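Local coordinates for thiamine phosphate pyrophosphorylase (Bacteroides thetaiotaomicron VPI-5482, PDB 3CEU), which probably catalyses the coupling of the pyrimidine and thiazole moieties to form thiamine phosphate in the biosynthesis of thiamine diphosphate, at residues L3-T8 with E25-L30; Y110-P115 with M148-I153; R33-P38 with T59-Y64; K141-K146 with F164-A169. All coordinates share one frame; numbering follows the deposited sequence.

Interaction 1. Residues L3-T8 with E25-L30; sequences LIVVTT and EGLDIL
Strands 2-6 and 29-32 run parallel, with Val5 paired to Leu30 at 5.2 Å between their CA atoms. Val5 N donates to Ile29 O over 3.2 Å in a nearly straight bond (174° at the hydrogen), and Leu30 CA turns its hydrogen to Val5 O at 3.5 Å. These are the first two strands of a closed parallel TIM-type barrel, joined through helix 15-24 as a beta-alpha-beta unit. At Leu3 the neighbour is a side chain instead of a strand carbonyl: Asp28 OD2 accepts from Leu3 N over 3.0 Å, met on its anti side and 33° out of the carboxylate plane. A water that accepts from Asp28 N at 2.8 Å lies close to Leu3 O and Asp28 OD2 as well, at the point where Asp28 meets Leu3.

The side chains alternate between two apolar layers. Ile4 and Ile29 lie side by side, pointing the same way into the barrel, with Ile4 CG1 4.1 Å from Ile29 CB; their beta-branched shape suits strands. On the face of Val5 and Leu30, Leu27 crosses Val5 at about a right angle and puts its CD1 3.6 Å from Val5 CG2, a reach given by CG standing anti to the backbone N (chi1 168°). Further along, Thr7 CG2 meets Leu30 CD1, while Thr7 OG1 is engaged with Arg33 N. Leu30 also packs on Ile19 and Phe23 of helix 15-24. Hydrocarbon thus fills both faces of the sheet, and carboxylate and water lie where the pairing begins, Asp28 standing in for a strand carbonyl at Leu3 N.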
# COMPACT_ATOMS: atom_id res chain seq x y z
N LEU A 3 -2.19 -2.07 -7.42
CA LEU A 3 -0.82 -2.19 -6.94
C LEU A 3 -0.56 -1.04 -5.97
O LEU A 3 -0.38 0.11 -6.38
CB LEU A 3 0.17 -2.12 -8.12
CG LEU A 3 1.65 -2.28 -7.74
CD1 LEU A 3 1.83 -3.58 -6.96
CD2 LEU A 3 2.51 -2.28 -8.99
N ILE A 4 -0.56 -1.36 -4.68
CA ILE A 4 -0.36 -0.36 -3.63
C ILE A 4 1.09 -0.34 -3.16
O ILE A 4 1.71 -1.39 -2.96
CB ILE A 4 -1.26 -0.66 -2.41
CG1 ILE A 4 -2.72 -0.75 -2.86
CG2 ILE A 4 -1.09 0.41 -1.36
CD1 ILE A 4 -3.65 -1.37 -1.84
N VAL A 5 1.62 0.87 -3.00
CA VAL A 5 3.00 1.07 -2.54
C VAL A 5 3.03 1.74 -1.17
O VAL A 5 2.34 2.73 -0.95
CB VAL A 5 3.80 1.98 -3.51
CG1 VAL A 5 5.16 2.33 -2.89
CG2 VAL A 5 4.01 1.29 -4.86
N VAL A 6 3.81 1.19 -0.24
CA VAL A 6 3.93 1.82 1.07
C VAL A 6 5.27 2.56 1.07
O VAL A 6 6.27 2.05 0.56
CB VAL A 6 3.95 0.79 2.23
CG1 VAL A 6 4.00 1.53 3.56
CG2 VAL A 6 2.72 -0.11 2.18
N THR A 7 5.28 3.77 1.62
CA THR A 7 6.50 4.57 1.71
C THR A 7 7.47 3.87 2.64
O THR A 7 7.18 2.81 3.19
CB THR A 7 6.27 5.96 2.35
OG1 THR A 7 5.86 5.77 3.71
CG2 THR A 7 5.22 6.77 1.61
N THR A 8 8.63 4.49 2.82
CA THR A 8 9.66 4.00 3.73
C THR A 8 9.33 4.58 5.10
O THR A 8 8.73 5.66 5.20
CB THR A 8 11.04 4.49 3.30
OG1 THR A 8 10.94 5.86 2.88
CG2 THR A 8 11.59 3.65 2.17
N GLU A 25 3.19 7.47 -13.30
CA GLU A 25 3.22 6.20 -14.01
C GLU A 25 2.02 5.33 -13.64
O GLU A 25 2.03 4.11 -13.84
CB GLU A 25 4.52 5.45 -13.71
CG GLU A 25 5.77 6.16 -14.20
CD GLU A 25 5.80 6.36 -15.72
OE1 GLU A 25 6.66 7.11 -16.20
OE2 GLU A 25 4.96 5.75 -16.43
N GLY A 26 1.00 5.97 -13.07
CA GLY A 26 -0.22 5.26 -12.72
C GLY A 26 -0.31 4.57 -11.37
O GLY A 26 -1.10 3.64 -11.23
N LEU A 27 0.47 4.99 -10.39
CA LEU A 27 0.38 4.37 -9.08
C LEU A 27 -1.07 4.46 -8.56
O LEU A 27 -1.61 5.55 -8.41
CB LEU A 27 1.32 5.07 -8.10
CG LEU A 27 1.14 4.72 -6.61
CD1 LEU A 27 1.36 3.23 -6.36
CD2 LEU A 27 2.13 5.55 -5.83
N ASP A 28 -1.69 3.32 -8.30
CA ASP A 28 -3.06 3.33 -7.81
C ASP A 28 -3.15 4.06 -6.46
O ASP A 28 -3.72 5.15 -6.38
CB ASP A 28 -3.59 1.90 -7.65
CG ASP A 28 -3.71 1.17 -8.99
OD1 ASP A 28 -4.58 1.55 -9.82
OD2 ASP A 28 -2.95 0.19 -9.21
N ILE A 29 -2.56 3.47 -5.43
CA ILE A 29 -2.59 4.03 -4.08
C ILE A 29 -1.23 4.10 -3.39
O ILE A 29 -0.35 3.26 -3.61
CB ILE A 29 -3.56 3.21 -3.18
CG1 ILE A 29 -4.96 3.21 -3.78
CG2 ILE A 29 -3.60 3.79 -1.77
CD1 ILE A 29 -5.96 2.32 -3.04
N LEU A 30 -1.07 5.12 -2.55
CA LEU A 30 0.16 5.33 -1.79
C LEU A 30 -0.18 5.33 -0.31
O LEU A 30 -1.05 6.09 0.12
CB LEU A 30 0.79 6.67 -2.15
CG LEU A 30 2.03 7.03 -1.35
CD1 LEU A 30 3.17 6.09 -1.72
CD2 LEU A 30 2.43 8.47 -1.62
O HOH W 1 -0.25 1.08 -9.13

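Interaction 2. Residues Y110-P115 with M148-I153; sequences YVFMSP and MALGGI
Three main-chain hydrogen bonds join the segments: Met148 N to Val111 O at 2.7 Å, Met113 N to Met148 O at 2.8 Å and Leu150 N to Met113 O at 2.9 Å. They zip strand 110-113 to strand 147-150, the sixth and seventh strands of the TIM-type barrel, the N-to-C directions of residues 110-113 and 148-150 being 26° apart. Phe112 and Met148, a selenomethionine in this crystal, share the barrel-interior face. The Phe112 ring slants against both neighbours, its CD1 3.7 Å from Met148 CB and its CD2 3.6 Å from Leu150 CD2, and it also meets the rings of His31 and His75. With a serine replacing Phe112, Met148 and Leu150 would probably lose the apolar surface they share, leaving a gap in the barrel core. On the face of Met113 and Ala149, the small Ala149 side chain packs against Phe166 and Ile161. Beyond the strands, Gly151 passes so near Pro115, which follows a cis peptide bond, that a side chain there would crowd Pro115 CA. Met148 uses its flexibility to reach Tyr110 as well: a bend at chi2 (-52°) swings the chain over one face of that ring, whose OH is held by His31. This is a Met-aromatic contact, with SE 5.1 Å from the ring centroid and the methyl CE resting 3.4 Å from Tyr110 CD2.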
# COMPACT_ATOMS: atom_id res chain seq x y z
N TYR A 110 -11.28 -1.57 2.66
CA TYR A 110 -10.42 -2.69 2.28
C TYR A 110 -9.45 -2.93 3.39
O TYR A 110 -9.21 -2.05 4.21
CB TYR A 110 -9.66 -2.46 0.96
CG TYR A 110 -8.66 -1.32 0.89
CD1 TYR A 110 -7.53 -1.27 1.71
CD2 TYR A 110 -8.78 -0.34 -0.09
CE1 TYR A 110 -6.55 -0.28 1.54
CE2 TYR A 110 -7.81 0.64 -0.27
CZ TYR A 110 -6.70 0.67 0.55
OH TYR A 110 -5.76 1.66 0.34
N VAL A 111 -8.92 -4.14 3.45
CA VAL A 111 -7.96 -4.49 4.49
C VAL A 111 -6.75 -5.15 3.86
O VAL A 111 -6.80 -5.67 2.75
CB VAL A 111 -8.56 -5.47 5.52
CG1 VAL A 111 -9.86 -4.92 6.09
CG2 VAL A 111 -8.79 -6.83 4.88
N PHE A 112 -5.64 -5.11 4.60
CA PHE A 112 -4.39 -5.74 4.18
C PHE A 112 -4.42 -7.14 4.77
O PHE A 112 -5.10 -7.39 5.76
CB PHE A 112 -3.18 -4.99 4.76
CG PHE A 112 -2.81 -3.74 4.02
CD1 PHE A 112 -3.62 -3.26 2.99
CD2 PHE A 112 -1.65 -3.05 4.33
CE1 PHE A 112 -3.28 -2.11 2.29
CE2 PHE A 112 -1.30 -1.90 3.63
CZ PHE A 112 -2.12 -1.44 2.60
N MSE A 113 -3.69 -8.07 4.16
CA MSE A 113 -3.61 -9.41 4.70
C MSE A 113 -2.14 -9.81 4.66
O MSE A 113 -1.51 -9.75 3.60
CB MSE A 113 -4.45 -10.39 3.88
CG MSE A 113 -4.71 -11.70 4.60
SE MSE A 113 -5.41 -13.11 3.47
CE MSE A 113 -4.39 -14.60 4.19
N SER A 114 -1.60 -10.20 5.81
CA SER A 114 -0.19 -10.57 5.90
C SER A 114 0.07 -11.44 7.12
O SER A 114 -0.77 -11.52 8.02
CB SER A 114 0.65 -9.31 6.01
OG SER A 114 0.30 -8.61 7.19
N PRO A 115 1.24 -12.11 7.17
CA PRO A 115 2.31 -12.12 6.15
C PRO A 115 2.06 -13.20 5.10
O PRO A 115 2.10 -14.39 5.41
CB PRO A 115 3.57 -12.42 6.97
CG PRO A 115 3.19 -12.08 8.40
CD PRO A 115 1.76 -12.56 8.47
N MSE A 148 -6.16 -6.67 0.30
CA MSE A 148 -4.88 -6.43 -0.35
C MSE A 148 -3.80 -7.32 0.25
O MSE A 148 -3.62 -7.37 1.47
CB MSE A 148 -4.51 -4.95 -0.22
CG MSE A 148 -5.66 -3.98 -0.55
SE MSE A 148 -6.56 -4.27 -2.27
CE MSE A 148 -7.77 -2.75 -2.23
N ALA A 149 -3.09 -8.04 -0.60
CA ALA A 149 -2.05 -8.93 -0.11
C ALA A 149 -0.79 -8.15 0.24
O ALA A 149 -0.36 -7.27 -0.50
CB ALA A 149 -1.75 -10.01 -1.15
N LEU A 150 -0.19 -8.47 1.38
CA LEU A 150 1.01 -7.80 1.82
C LEU A 150 1.97 -8.75 2.51
O LEU A 150 1.56 -9.65 3.25
CB LEU A 150 0.66 -6.66 2.79
CG LEU A 150 1.78 -6.16 3.72
CD1 LEU A 150 2.87 -5.44 2.91
CD2 LEU A 150 1.18 -5.22 4.75
N GLY A 151 3.27 -8.53 2.29
CA GLY A 151 4.26 -9.37 2.93
C GLY A 151 5.03 -10.28 2.00
O GLY A 151 4.54 -11.34 1.59
N GLY A 152 6.25 -9.87 1.67
CA GLY A 152 7.11 -10.66 0.81
C GLY A 152 6.65 -10.78 -0.62
O GLY A 152 6.78 -11.84 -1.23
N ILE A 153 6.12 -9.70 -1.17
CA ILE A 153 5.64 -9.71 -2.55
C ILE A 153 6.73 -9.14 -3.46
O ILE A 153 7.43 -8.20 -3.09
CB ILE A 153 4.37 -8.86 -2.66
CG1 ILE A 153 3.35 -9.36 -1.63
CG2 ILE A 153 3.81 -8.93 -4.07
CD1 ILE A 153 2.08 -8.54 -1.58

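Interaction 3. Residues R33-P38 with T59-Y64; sequences RKPETP and THEHFY
Glu61 turns its carboxylate toward the backbone of Lys34, and OE2 accepts from Lys34 N over 2.9 Å. The chain is bent at chi2 (79°), which folds the carboxylate back across residues 33-35; the N-H meets it from above its plane, 53° out. Arg33 lies against the neighbouring residue, His60. Its CB sits over one face of the imidazole, 4.0 Å from the ring centroid in a CH-pi contact, and its chain then runs extended so that CD reaches 3.4 Å from His60 ND1. Both segments are loops that follow barrel strands, 29-32 and 57-59, at the C-terminal end of the barrel, the end where TIM barrels carry their active sites. The Arg33 guanidinium and the His60 ring stand almost perpendicular, and a water in the plane of each bridges them: it accepts from Arg33 NE at 3.0 Å and lies 2.8 Å from His60 ND1. The other ring nitrogen, His60 NE2, is hydrogen-bonded to His31 ND1, and the His60 ring stacks on that of His75. Farther out, His62 serves as a donor: NE2 gives an almost linear bond (178°) to Thr37 O over 2.7 Å, with the oxygen in the ring plane.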
# COMPACT_ATOMS: atom_id res chain seq x y z
N ARG A 33 3.43 5.89 5.50
CA ARG A 33 3.72 5.32 6.81
C ARG A 33 5.09 5.80 7.29
O ARG A 33 6.12 5.38 6.76
CB ARG A 33 3.65 3.79 6.74
CG ARG A 33 3.92 3.04 8.04
CD ARG A 33 3.59 1.56 7.86
NE ARG A 33 4.06 0.72 8.96
CZ ARG A 33 5.34 0.44 9.21
NH1 ARG A 33 6.31 0.93 8.45
NH2 ARG A 33 5.65 -0.36 10.23
N LYS A 34 5.07 6.70 8.27
CA LYS A 34 6.28 7.27 8.86
C LYS A 34 6.15 7.13 10.38
O LYS A 34 5.84 8.10 11.07
CB LYS A 34 6.40 8.75 8.51
CG LYS A 34 6.42 9.07 7.02
CD LYS A 34 7.58 8.39 6.33
CE LYS A 34 7.70 8.83 4.88
NZ LYS A 34 8.81 8.10 4.21
N PRO A 35 6.43 5.94 10.91
CA PRO A 35 6.35 5.64 12.34
C PRO A 35 7.05 6.65 13.25
O PRO A 35 8.20 7.01 13.00
CB PRO A 35 6.99 4.26 12.45
CG PRO A 35 6.77 3.66 11.09
CD PRO A 35 7.03 4.81 10.18
N GLU A 36 6.36 7.09 14.30
CA GLU A 36 6.93 8.03 15.27
C GLU A 36 7.68 9.18 14.62
O GLU A 36 8.90 9.30 14.77
CB GLU A 36 7.89 7.28 16.20
CG GLU A 36 7.30 6.10 16.99
CD GLU A 36 6.41 6.53 18.15
OE1 GLU A 36 6.86 7.35 18.99
OE2 GLU A 36 5.27 6.03 18.23
N THR A 37 6.97 10.06 13.92
CA THR A 37 7.63 11.17 13.25
C THR A 37 6.86 12.48 13.37
O THR A 37 5.63 12.48 13.29
CB THR A 37 7.80 10.82 11.77
OG1 THR A 37 8.22 9.45 11.66
CG2 THR A 37 8.86 11.70 11.13
N PRO A 38 7.57 13.61 13.56
CA PRO A 38 6.94 14.93 13.68
C PRO A 38 6.04 15.20 12.49
O PRO A 38 6.48 15.09 11.34
CB PRO A 38 8.14 15.87 13.71
CG PRO A 38 9.21 15.06 14.31
CD PRO A 38 9.03 13.72 13.64
N THR A 59 -2.84 7.69 4.96
CA THR A 59 -1.80 7.91 5.98
C THR A 59 -1.97 7.05 7.22
O THR A 59 -3.08 6.83 7.69
CB THR A 59 -1.74 9.38 6.42
OG1 THR A 59 -0.76 9.53 7.45
CG2 THR A 59 -3.09 9.86 6.95
N HIS A 60 -0.85 6.57 7.76
CA HIS A 60 -0.87 5.75 8.95
C HIS A 60 -0.61 6.57 10.21
O HIS A 60 -0.70 6.06 11.33
CB HIS A 60 0.17 4.63 8.86
CG HIS A 60 -0.09 3.63 7.77
ND1 HIS A 60 0.23 2.30 7.90
CD2 HIS A 60 -0.61 3.78 6.54
CE1 HIS A 60 -0.09 1.67 6.78
NE2 HIS A 60 -0.60 2.55 5.94
N GLU A 61 -0.31 7.84 10.04
CA GLU A 61 -0.04 8.69 11.19
C GLU A 61 -0.72 10.03 11.05
O GLU A 61 -1.18 10.38 9.97
CB GLU A 61 1.48 8.87 11.37
CG GLU A 61 2.22 7.64 11.94
CD GLU A 61 2.50 6.54 10.91
OE1 GLU A 61 2.69 5.38 11.33
OE2 GLU A 61 2.54 6.85 9.70
N HIS A 62 -0.81 10.77 12.15
CA HIS A 62 -1.42 12.09 12.12
C HIS A 62 -2.61 12.12 11.18
O HIS A 62 -2.57 12.69 10.08
CB HIS A 62 -0.38 13.11 11.67
CG HIS A 62 0.88 13.05 12.47
ND1 HIS A 62 0.89 13.15 13.84
CD2 HIS A 62 2.17 12.87 12.09
CE1 HIS A 62 2.13 13.04 14.28
NE2 HIS A 62 2.93 12.86 13.23
N PHE A 63 -3.68 11.48 11.63
CA PHE A 63 -4.90 11.38 10.87
C PHE A 63 -5.51 12.73 10.51
O PHE A 63 -6.29 12.84 9.57
CB PHE A 63 -5.90 10.51 11.64
CG PHE A 63 -5.50 9.05 11.74
CD1 PHE A 63 -6.02 8.24 12.75
CD2 PHE A 63 -4.65 8.47 10.81
CE1 PHE A 63 -5.70 6.88 12.83
CE2 PHE A 63 -4.32 7.11 10.87
CZ PHE A 63 -4.85 6.31 11.88
N TYR A 64 -5.15 13.78 11.24
CA TYR A 64 -5.71 15.09 10.94
C TYR A 64 -5.27 15.54 9.54
O TYR A 64 -5.93 16.38 8.91
CB TYR A 64 -5.27 16.13 11.97
CG TYR A 64 -3.91 16.73 11.67
CD1 TYR A 64 -2.73 16.07 12.01
CD2 TYR A 64 -3.82 17.96 11.03
CE1 TYR A 64 -1.49 16.61 11.70
CE2 TYR A 64 -2.58 18.52 10.72
CZ TYR A 64 -1.43 17.84 11.06
OH TYR A 64 -0.22 18.40 10.75
O HOH W 2 1.27 0.73 9.98

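Interaction 4. Residues K141-K146 with F164-A169; sequences KIIDSK and FGFGGA
Ile143 drives its CD1 methyl over the centre of one face of the Phe166 ring, a CH-pi contact, though the exact spacing in the model is doubtful. The isoleucine reaches there because CG1 stands anti to the backbone N (chi1 161°) and CD1 continues the chain straight on (chi2 179°). Its CG1 also approaches Phe166 CD1 at 3.7 Å, and CD1 lies 4.1 Å from Phe164 CB. Phe166, its CG beside the backbone N (chi1 -81°), presents the ring face to the methyl, and the two side chains cross at about a right angle. Both segments lead into neighbouring strands of the TIM-type barrel, 147-150 and 168-171, at their N-terminal ends; Gly165, with positive phi, closes helix 158-163 in a Schellman motif. A valine at Phe166 would probably leave the Ile143 methyl without the broad ring face it rests on and open a gap toward Val147 and Ile161. The backbones draw together beyond these side chains, with Ser145 CA only 3.5 Å from Gly167 CA. Glycine suits this place because a CB on Gly167 would collide with Ser145 O. Gly167 N itself makes a weak, bent hydrogen bond to Asp144 O at 3.2 Å.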
# COMPACT_ATOMS: atom_id res chain seq x y z
N LYS A 141 -14.95 -16.83 -0.98
CA LYS A 141 -15.18 -15.41 -1.22
C LYS A 141 -14.63 -14.52 -0.10
O LYS A 141 -14.85 -13.31 -0.10
CB LYS A 141 -16.68 -15.15 -1.40
CG LYS A 141 -17.35 -15.96 -2.51
CD LYS A 141 -16.77 -15.64 -3.89
CE LYS A 141 -17.41 -16.50 -4.97
NZ LYS A 141 -16.67 -16.38 -6.26
N ILE A 142 -13.92 -15.12 0.86
CA ILE A 142 -13.34 -14.37 1.97
C ILE A 142 -12.37 -13.35 1.39
O ILE A 142 -12.36 -12.19 1.79
CB ILE A 142 -12.59 -15.30 2.95
CG1 ILE A 142 -13.61 -16.21 3.65
CG2 ILE A 142 -11.78 -14.48 3.95
CD1 ILE A 142 -13.05 -17.17 4.65
N ILE A 143 -11.56 -13.80 0.45
CA ILE A 143 -10.61 -12.92 -0.19
C ILE A 143 -11.21 -12.43 -1.50
O ILE A 143 -11.58 -13.22 -2.37
CB ILE A 143 -9.31 -13.66 -0.51
CG1 ILE A 143 -8.53 -12.91 -1.58
CG2 ILE A 143 -9.63 -15.06 -0.96
CD1 ILE A 143 -7.24 -13.55 -1.93
N ASP A 144 -11.31 -11.12 -1.64
CA ASP A 144 -11.88 -10.56 -2.85
C ASP A 144 -11.28 -9.19 -3.16
O ASP A 144 -10.26 -8.81 -2.61
CB ASP A 144 -13.40 -10.47 -2.71
CG ASP A 144 -13.84 -9.60 -1.54
OD1 ASP A 144 -15.06 -9.43 -1.36
OD2 ASP A 144 -12.96 -9.08 -0.81
N SER A 145 -11.94 -8.45 -4.05
CA SER A 145 -11.45 -7.14 -4.44
C SER A 145 -11.19 -6.18 -3.26
O SER A 145 -10.58 -5.13 -3.45
CB SER A 145 -12.45 -6.50 -5.40
OG SER A 145 -13.76 -6.63 -4.88
N LYS A 146 -11.64 -6.55 -2.07
CA LYS A 146 -11.47 -5.69 -0.91
C LYS A 146 -10.28 -6.07 -0.02
O LYS A 146 -9.99 -5.40 0.97
CB LYS A 146 -12.76 -5.66 -0.08
CG LYS A 146 -12.72 -4.72 1.11
CD LYS A 146 -13.92 -4.89 2.04
CE LYS A 146 -15.13 -4.10 1.60
NZ LYS A 146 -16.06 -3.94 2.75
N PHE A 164 -4.81 -15.73 -6.64
CA PHE A 164 -5.55 -16.03 -5.42
C PHE A 164 -6.84 -15.22 -5.31
O PHE A 164 -7.64 -15.43 -4.40
CB PHE A 164 -4.67 -15.76 -4.20
CG PHE A 164 -3.65 -16.84 -3.92
CD1 PHE A 164 -2.30 -16.56 -3.96
CD2 PHE A 164 -4.06 -18.13 -3.58
CE1 PHE A 164 -1.35 -17.54 -3.66
CE2 PHE A 164 -3.12 -19.12 -3.28
CZ PHE A 164 -1.76 -18.82 -3.32
N GLY A 165 -7.03 -14.28 -6.23
CA GLY A 165 -8.24 -13.47 -6.21
C GLY A 165 -8.12 -12.16 -5.44
O GLY A 165 -9.11 -11.44 -5.28
N PHE A 166 -6.91 -11.86 -4.96
CA PHE A 166 -6.65 -10.63 -4.21
C PHE A 166 -7.02 -9.40 -5.04
O PHE A 166 -6.73 -9.32 -6.23
CB PHE A 166 -5.17 -10.55 -3.81
CG PHE A 166 -4.82 -11.36 -2.59
CD1 PHE A 166 -5.33 -11.01 -1.34
CD2 PHE A 166 -3.99 -12.48 -2.69
CE1 PHE A 166 -5.03 -11.77 -0.21
CE2 PHE A 166 -3.69 -13.24 -1.56
CZ PHE A 166 -4.22 -12.88 -0.31
N GLY A 167 -7.67 -8.43 -4.40
CA GLY A 167 -8.04 -7.22 -5.10
C GLY A 167 -6.86 -6.27 -5.26
O GLY A 167 -7.00 -5.17 -5.78
N GLY A 168 -5.68 -6.70 -4.80
CA GLY A 168 -4.51 -5.86 -4.92
C GLY A 168 -3.28 -6.41 -4.23
O GLY A 168 -3.34 -7.37 -3.46
N ALA A 169 -2.14 -5.81 -4.51
CA ALA A 169 -0.90 -6.25 -3.90
C ALA A 169 -0.21 -5.03 -3.32
O ALA A 169 -0.22 -3.96 -3.92
CB ALA A 169 -0.00 -6.94 -4.93

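How the interactions relate
Interactions 1 and 2 are buried and interactions 3 and 4 partly so, the last two on opposite sides of the chain's centre, about 27 Å apart between centres. Interactions 1 and 2 pair strands of one barrel and meet inside it, where Ile4 CD1 packs on Met148 CG; hydrocarbon and main-chain bonds dominate both. Ala169 of interaction 4 is hydrogen-bonded to Ile4 and Gly168 to Ala149, so strand 168-171, which interaction 4 leads into, lies between strands of interactions 1 and 2; interaction 4 itself is apolar, with a glycine close to the facing backbone. Interaction 3 differs most, using carboxylate, imidazole and water between loops, though Thr7 and Thr8 tie it to interaction 1 through Arg33 and Lys34.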